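Local coordinates for AztD protein (Citrobacter koseri, PDB 6CMK) that acts as a periplasmic zinc chaperone, handing one zinc ion directly to the solute-binding protein AztC of the AztABCD transport system, at residues Lys161-Val173 / Val181-Pro193. Sequence-based numbering, arbitrary orientation. Where two conformers were deposited one is given.
Sequences KVNVVAPHHGVAV and VSIPNPDDASKRP
Val164 packs its CG1 against CG1 of Val181, 4.1 Å away. Val164 O accepts a hydrogen bond from a water that also donates to Ser182 O, bridging the two backbones. Val165 CG1 touches Pro184 CG, the two side chains crossing at about a right angle, and Ala166 CB meets the same Pro184 CG. His168 has the largest share of the first segment in the contact. Its CG sits between the backbone N and the carbonyl carbon (chi1 64°), and the ring lies with one face over Pro184, whose CB is 3.5 Å from His168 ND1. Both ring nitrogens are held, which fixes the ring's rotation. His168 ND1 donates to Ala166 O at 2.8 Å, almost in the ring plane, and His168 NE2 shares a 2.8 Å hydrogen bond with Ser182 OG. This loop links two neighbouring blades of the beta propeller, ending the strand 160-163 and leading into the hairpin 172-174/178-183. The next residue, His169, binds zinc through NE2 together with His126 and His216, while His169 ND1 is hydrogen-bonded to Asp139. His169 O rests 3.4 Å from Pro193 CD. A water joins His169 N to Lys191 O. The backbone of Val171 grips Ser182 twice: Val171 N donates to Ser182 OG (3.1 Å), and Val171 O accepts from Ser182 N (3.1 Å). Ala172 and Val181 then form an antiparallel non-hydrogen-bonded pair, Ala172 CB lying 4.0 Å from Val181 CG1.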
ATOM      1  N   LYS B 161      23.544  16.229  -4.951  1.00 20.24           N
ATOM      2  CA  LYS B 161      24.764  15.459  -4.780  1.00 18.24           C
ATOM      3  C   LYS B 161      25.196  15.522  -3.323  1.00 24.63           C
ATOM      4  O   LYS B 161      25.367  16.606  -2.760  1.00 26.39           O
ATOM      5  CB  LYS B 161      25.871  15.971  -5.708  1.00 23.37           C
ATOM      6  CG  LYS B 161      25.694  15.457  -7.132  1.00 22.45           C
ATOM      7  CD  LYS B 161      26.857  15.793  -8.048  1.00 34.74           C
ATOM      8  CE  LYS B 161      26.582  15.283  -9.459  1.00 47.33           C
ATOM      9  NZ  LYS B 161      27.755  15.390 -10.367  1.00 51.02           N
ATOM     10  N   VAL B 162      25.361  14.355  -2.716  1.00 21.90           N
ATOM     11  CA  VAL B 162      25.711  14.242  -1.307  1.00 19.90           C
ATOM     12  C   VAL B 162      27.113  13.664  -1.231  1.00 24.56           C
ATOM     13  O   VAL B 162      27.369  12.569  -1.741  1.00 22.33           O
ATOM     14  CB  VAL B 162      24.703  13.370  -0.545  1.00 20.49           C
ATOM     15  CG1 VAL B 162      25.173  13.135   0.894  1.00 22.79           C
ATOM     16  CG2 VAL B 162      23.321  14.018  -0.580  1.00 25.47           C
ATOM     17  N   ASN B 163      28.020  14.398  -0.600  1.00 23.49           N
ATOM     18  CA  ASN B 163      29.404  13.955  -0.512  1.00 19.85           C
ATOM     19  C   ASN B 163      29.516  12.715   0.368  1.00 24.72           C
ATOM     20  O   ASN B 163      28.904  12.636   1.435  1.00 23.84           O
ATOM     21  CB  ASN B 163      30.271  15.084   0.048  1.00 28.37           C
ATOM     22  CG  ASN B 163      31.745  14.744   0.051  1.00 28.32           C
ATOM     23  OD1 ASN B 163      32.257  14.176   1.012  1.00 29.10           O
ATOM     24  ND2 ASN B 163      32.439  15.101  -1.026  1.00 35.40           N
ATOM     25  N   VAL B 164      30.310  11.746  -0.085  1.00 24.21           N
ATOM     26  CA  VAL B 164      30.522  10.500   0.638  1.00 27.04           C
ATOM     27  C   VAL B 164      31.994  10.315   1.006  1.00 27.18           C
ATOM     28  O   VAL B 164      32.429   9.201   1.290  1.00 24.09           O
ATOM     29  CB  VAL B 164      29.971   9.300  -0.158  1.00 23.73           C
ATOM     30  CG1 VAL B 164      28.471   9.458  -0.342  1.00 22.84           C
ATOM     31  CG2 VAL B 164      30.644   9.184  -1.516  1.00 22.49           C
ATOM     32  N   VAL B 165      32.755  11.421   0.983  1.00 24.78           N
ATOM     33  CA  VAL B 165      34.095  11.563   1.553  1.00 22.35           C
ATOM     34  C   VAL B 165      35.141  11.066   0.561  1.00 30.76           C
ATOM     35  O   VAL B 165      36.059  11.808   0.188  1.00 29.24           O
ATOM     36  CB  VAL B 165      34.228  10.851   2.914  1.00 28.31           C
ATOM     37  CG1 VAL B 165      35.678  10.897   3.395  1.00 34.45           C
ATOM     38  CG2 VAL B 165      33.341  11.515   3.952  1.00 25.64           C
ATOM     39  N   ALA B 166      35.024   9.810   0.135  1.00 25.57           N
ATOM     40  CA  ALA B 166      35.978   9.265  -0.809  1.00 26.73           C
ATOM     41  C   ALA B 166      35.277   8.227  -1.671  1.00 27.99           C
ATOM     42  O   ALA B 166      34.407   7.498  -1.166  1.00 27.21           O
ATOM     43  CB  ALA B 166      37.186   8.629  -0.118  1.00 31.69           C
ATOM     44  N   PRO B 167      35.615   8.142  -2.956  1.00 30.17           N
ATOM     45  CA  PRO B 167      35.034   7.092  -3.799  1.00 28.83           C
ATOM     46  C   PRO B 167      35.277   5.710  -3.214  1.00 26.75           C
ATOM     47  O   PRO B 167      36.405   5.345  -2.877  1.00 27.20           O
ATOM     48  CB  PRO B 167      35.758   7.276  -5.139  1.00 33.71           C
ATOM     49  CG  PRO B 167      36.189   8.691  -5.145  1.00 30.27           C
ATOM     50  CD  PRO B 167      36.496   9.040  -3.727  1.00 33.32           C
ATOM     51  N   HIS B 168      34.204   4.938  -3.081  1.00 24.84           N
ATOM     52  CA  HIS B 168      34.325   3.551  -2.658  1.00 20.84           C
ATOM     53  C   HIS B 168      33.095   2.802  -3.137  1.00 23.86           C
ATOM     54  O   HIS B 168      32.134   3.403  -3.624  1.00 22.52           O
ATOM     55  CB  HIS B 168      34.506   3.429  -1.140  1.00 22.99           C
ATOM     56  CG  HIS B 168      33.338   3.914  -0.332  1.00 20.45           C
ATOM     57  ND1 HIS B 168      33.118   5.250  -0.070  1.00 21.18           N
ATOM     58  CD2 HIS B 168      32.359   3.238   0.314  1.00 21.82           C
ATOM     59  CE1 HIS B 168      32.041   5.376   0.685  1.00 25.43           C
ATOM     60  NE2 HIS B 168      31.561   4.172   0.931  1.00 21.98           N
ATOM     61  N   HIS B 169      33.150   1.474  -3.020  1.00 20.75           N
ATOM     62  CA  HIS B 169      31.995   0.632  -3.322  1.00 23.20           C
ATOM     63  C   HIS B 169      31.082   0.660  -2.113  1.00 24.44           C
ATOM     64  O   HIS B 169      31.248  -0.106  -1.162  1.00 25.45           O
ATOM     65  CB  HIS B 169      32.396  -0.799  -3.649  1.00 23.05           C
ATOM     66  CG  HIS B 169      31.241  -1.649  -4.073  1.00 28.79           C
ATOM     67  ND1 HIS B 169      30.554  -1.434  -5.249  1.00 30.73           N
ATOM     68  CD2 HIS B 169      30.616  -2.681  -3.456  1.00 38.83           C
ATOM     69  CE1 HIS B 169      29.574  -2.314  -5.351  1.00 36.32           C
ATOM     70  NE2 HIS B 169      29.588  -3.080  -4.275  1.00 36.19           N
ATOM     71  N   GLY B 170      30.089   1.539  -2.165  1.00 22.39           N
ATOM     72  CA  GLY B 170      29.256   1.777  -1.013  1.00 22.51           C
ATOM     73  C   GLY B 170      27.777   1.754  -1.323  1.00 19.70           C
ATOM     74  O   GLY B 170      27.344   1.205  -2.346  1.00 19.62           O
ATOM     75  N   VAL B 171      26.994   2.347  -0.427  1.00 18.96           N
ATOM     76  CA  VAL B 171      25.550   2.390  -0.578  1.00 15.17           C
ATOM     77  C   VAL B 171      25.027   3.627   0.132  1.00 16.64           C
ATOM     78  O   VAL B 171      25.548   4.036   1.172  1.00 17.26           O
ATOM     79  CB  VAL B 171      24.908   1.093  -0.030  1.00 17.28           C
ATOM     80  CG1 VAL B 171      25.309   0.874   1.418  1.00 20.03           C
ATOM     81  CG2 VAL B 171      23.389   1.131  -0.190  1.00 18.17           C
ATOM     82  N   ALA B 172      23.979   4.216  -0.442  1.00 15.93           N
ATOM     83  CA  ALA B 172      23.283   5.351   0.133  1.00 15.50           C
ATOM     84  C   ALA B 172      21.809   5.004   0.235  1.00 13.73           C
ATOM     85  O   ALA B 172      21.218   4.513  -0.731  1.00 15.32           O
ATOM     86  CB  ALA B 172      23.457   6.611  -0.719  1.00 17.00           C
ATOM     87  N   VAL B 173      21.220   5.288   1.388  1.00 16.67           N
ATOM     88  CA  VAL B 173      19.819   4.994   1.643  1.00 14.12           C
ATOM     89  C   VAL B 173      19.099   6.324   1.840  1.00 14.26           C
ATOM     90  O   VAL B 173      19.482   7.108   2.716  1.00 16.09           O
ATOM     91  CB  VAL B 173      19.642   4.090   2.873  1.00 12.71           C
ATOM     92  CG1 VAL B 173      18.183   3.689   3.011  1.00 14.19           C
ATOM     93  CG2 VAL B 173      20.537   2.864   2.764  1.00 19.62           C
ATOM     94  N   VAL B 181      24.735   6.836   4.600  1.00 19.59           N
ATOM     95  CA  VAL B 181      25.763   6.503   3.625  1.00 23.41           C
ATOM     96  C   VAL B 181      26.836   5.675   4.306  1.00 17.12           C
ATOM     97  O   VAL B 181      27.106   5.818   5.503  1.00 19.71           O
ATOM     98  CB  VAL B 181      26.403   7.755   2.973  1.00 22.32           C
ATOM     99  CG1 VAL B 181      25.357   8.577   2.254  1.00 20.44           C
ATOM    100  CG2 VAL B 181      27.125   8.600   4.006  1.00 19.17           C
ATOM    101  N   SER B 182      27.463   4.819   3.517  1.00 17.91           N
ATOM    102  CA  SER B 182      28.572   4.026   4.000  1.00 18.49           C
ATOM    103  C   SER B 182      29.809   4.900   4.158  1.00 19.95           C
ATOM    104  O   SER B 182      29.966   5.926   3.491  1.00 22.17           O
ATOM    105  CB  SER B 182      28.838   2.887   3.030  1.00 20.94           C
ATOM    106  OG  SER B 182      29.034   3.395   1.728  1.00 19.60           O
ATOM    107  N   ILE B 183      30.684   4.478   5.058  1.00 18.45           N
ATOM    108  CA  ILE B 183      31.889   5.213   5.436  1.00 19.36           C
ATOM    109  C   ILE B 183      33.072   4.534   4.758  1.00 24.72           C
ATOM    110  O   ILE B 183      33.269   3.331   4.957  1.00 23.64           O
ATOM    111  CB  ILE B 183      32.068   5.222   6.961  1.00 22.30           C
ATOM    112  CG1 ILE B 183      30.875   5.918   7.639  1.00 21.60           C
ATOM    113  CG2 ILE B 183      33.393   5.868   7.350  1.00 22.61           C
ATOM    114  CD1 ILE B 183      30.780   5.616   9.118  1.00 27.76           C
ATOM    115  N   PRO B 184      33.880   5.236   3.962  1.00 20.55           N
ATOM    116  CA  PRO B 184      35.015   4.561   3.321  1.00 21.75           C
ATOM    117  C   PRO B 184      36.051   4.152   4.354  1.00 25.89           C
ATOM    118  O   PRO B 184      36.220   4.796   5.394  1.00 25.38           O
ATOM    119  CB  PRO B 184      35.575   5.623   2.368  1.00 26.38           C
ATOM    120  CG  PRO B 184      35.179   6.934   3.002  1.00 21.71           C
ATOM    121  CD  PRO B 184      33.832   6.674   3.633  1.00 21.62           C
ATOM    122  N   ASN B 185      36.755   3.071   4.050  1.00 25.90           N
ATOM    123  CA  ASN B 185      37.870   2.650   4.877  1.00 28.98           C
ATOM    124  C   ASN B 185      38.916   3.755   4.882  1.00 29.42           C
ATOM    125  O   ASN B 185      39.382   4.155   3.805  1.00 27.23           O
ATOM    126  CB  ASN B 185      38.457   1.346   4.345  1.00 26.84           C
ATOM    127  CG  ASN B 185      39.624   0.847   5.176  1.00 30.20           C
ATOM    128  OD1 ASN B 185      40.572   1.577   5.445  1.00 31.98           O
ATOM    129  ND2 ASN B 185      39.550  -0.413   5.589  1.00 30.27           N
ATOM    130  N   PRO B 186      39.289   4.296   6.045  1.00 27.31           N
ATOM    131  CA  PRO B 186      40.127   5.506   6.061  1.00 30.98           C
ATOM    132  C   PRO B 186      41.570   5.266   5.663  1.00 41.49           C
ATOM    133  O   PRO B 186      42.291   6.245   5.429  1.00 40.66           O
ATOM    134  CB  PRO B 186      40.023   5.983   7.514  1.00 28.75           C
ATOM    135  CG  PRO B 186      39.673   4.765   8.294  1.00 39.78           C
ATOM    136  CD  PRO B 186      38.782   3.955   7.387  1.00 33.54           C
ATOM    137  N   ASP B 187      42.018   4.012   5.580  1.00 39.31           N
ATOM    138  CA  ASP B 187      43.397   3.708   5.215  1.00 52.53           C
ATOM    139  C   ASP B 187      43.547   3.264   3.769  1.00 54.99           C
ATOM    140  O   ASP B 187      44.621   3.433   3.185  1.00 57.12           O
ATOM    141  CB  ASP B 187      43.958   2.618   6.135  1.00 44.87           C
ATOM    142  CG  ASP B 187      43.878   2.998   7.601  1.00 48.96           C
ATOM    143  OD1 ASP B 187      44.235   4.147   7.937  1.00 46.56           O
ATOM    144  OD2 ASP B 187      43.444   2.152   8.412  1.00 49.89           O
ATOM    145  N   ASP B 188      42.491   2.704   3.184  1.00 32.19           N
ATOM    146  CA  ASP B 188      42.517   2.255   1.795  1.00 35.81           C
ATOM    147  C   ASP B 188      41.056   2.199   1.358  1.00 35.02           C
ATOM    148  O   ASP B 188      40.354   1.240   1.684  1.00 32.60           O
ATOM    149  CB  ASP B 188      43.196   0.901   1.656  1.00 37.86           C
ATOM    150  CG  ASP B 188      43.176   0.375   0.230  1.00 44.58           C
ATOM    151  OD1 ASP B 188      42.576   1.024  -0.653  1.00 42.87           O
ATOM    152  OD2 ASP B 188      43.773  -0.694  -0.009  1.00 49.02           O
ATOM    153  N   ALA B 189      40.612   3.229   0.634  1.00 34.42           N
ATOM    154  CA  ALA B 189      39.203   3.330   0.270  1.00 34.02           C
ATOM    155  C   ALA B 189      38.766   2.240  -0.696  1.00 28.88           C
ATOM    156  O   ALA B 189      37.562   2.088  -0.919  1.00 32.58           O
ATOM    157  CB  ALA B 189      38.918   4.706  -0.340  1.00 38.95           C
ATOM    158  N   SER B 190      39.706   1.493  -1.279  1.00 32.86           N
ATOM    159  CA  SER B 190      39.358   0.385  -2.158  1.00 29.87           C
ATOM    160  C   SER B 190      38.895  -0.844  -1.394  1.00 31.07           C
ATOM    161  O   SER B 190      38.357  -1.769  -2.010  1.00 31.93           O
ATOM    162  CB  SER B 190      40.556   0.012  -3.034  1.00 34.82           C
ATOM    163  OG  SER B 190      41.594  -0.545  -2.246  1.00 39.61           O
ATOM    164  N   LYS B 191      39.113  -0.884  -0.083  1.00 33.90           N
ATOM    165  CA  LYS B 191      38.566  -1.940   0.747  1.00 30.95           C
ATOM    166  C   LYS B 191      37.083  -1.695   0.980  1.00 29.79           C
ATOM    167  O   LYS B 191      36.530  -0.653   0.620  1.00 25.69           O
ATOM    168  CB  LYS B 191      39.309  -2.008   2.078  1.00 33.95           C
ATOM    169  CG  LYS B 191      40.790  -2.285   1.914  1.00 44.55           C
ATOM    170  CD  LYS B 191      41.326  -3.132   3.052  1.00 59.80           C
ATOM    171  CE  LYS B 191      42.675  -3.725   2.702  1.00 77.45           C
ATOM    172  NZ  LYS B 191      43.752  -3.195   3.573  1.00 85.20           N
ATOM    173  N   ARG B 192      36.423  -2.678   1.587  0.57 25.97           N
ATOM    174  CA  ARG B 192      35.018  -2.500   1.900  0.57 26.45           C
ATOM    175  C   ARG B 192      34.860  -1.359   2.902  0.57 22.26           C
ATOM    176  O   ARG B 192      35.781  -1.047   3.662  0.57 25.26           O
ATOM    177  CB  ARG B 192      34.412  -3.793   2.448  0.57 29.22           C
ATOM    178  CG  ARG B 192      33.970  -4.765   1.355  0.57 29.72           C
ATOM    179  CD  ARG B 192      33.352  -6.058   1.895  0.57 35.22           C
ATOM    180  NE  ARG B 192      32.782  -6.863   0.813  0.57 37.21           N
ATOM    181  CZ  ARG B 192      32.140  -8.016   0.975  0.57 32.83           C
ATOM    182  NH1 ARG B 192      31.973  -8.531   2.182  0.57 25.21           N
ATOM    183  NH2 ARG B 192      31.662  -8.661  -0.081  0.57 45.55           N
ATOM    184  N   PRO B 193      33.710  -0.696   2.903  1.00 22.70           N
ATOM    185  CA  PRO B 193      33.472   0.361   3.891  1.00 19.86           C
ATOM    186  C   PRO B 193      33.410  -0.217   5.299  1.00 24.16           C
ATOM    187  O   PRO B 193      33.261  -1.423   5.509  1.00 23.61           O
ATOM    188  CB  PRO B 193      32.139   0.978   3.452  1.00 21.65           C
ATOM    189  CG  PRO B 193      31.514  -0.022   2.527  1.00 22.87           C
ATOM    190  CD  PRO B 193      32.627  -0.798   1.910  1.00 26.68           C
TER
HETATM  191  O   HOH W   1      30.691   8.623   3.544  1.00 23.59           O
HETATM  192  O   HOH W   2      37.858   3.261  -4.195  1.00 52.19           O
HETATM  193  O   HOH W   3      35.559   0.133  -2.003  1.00 27.93           O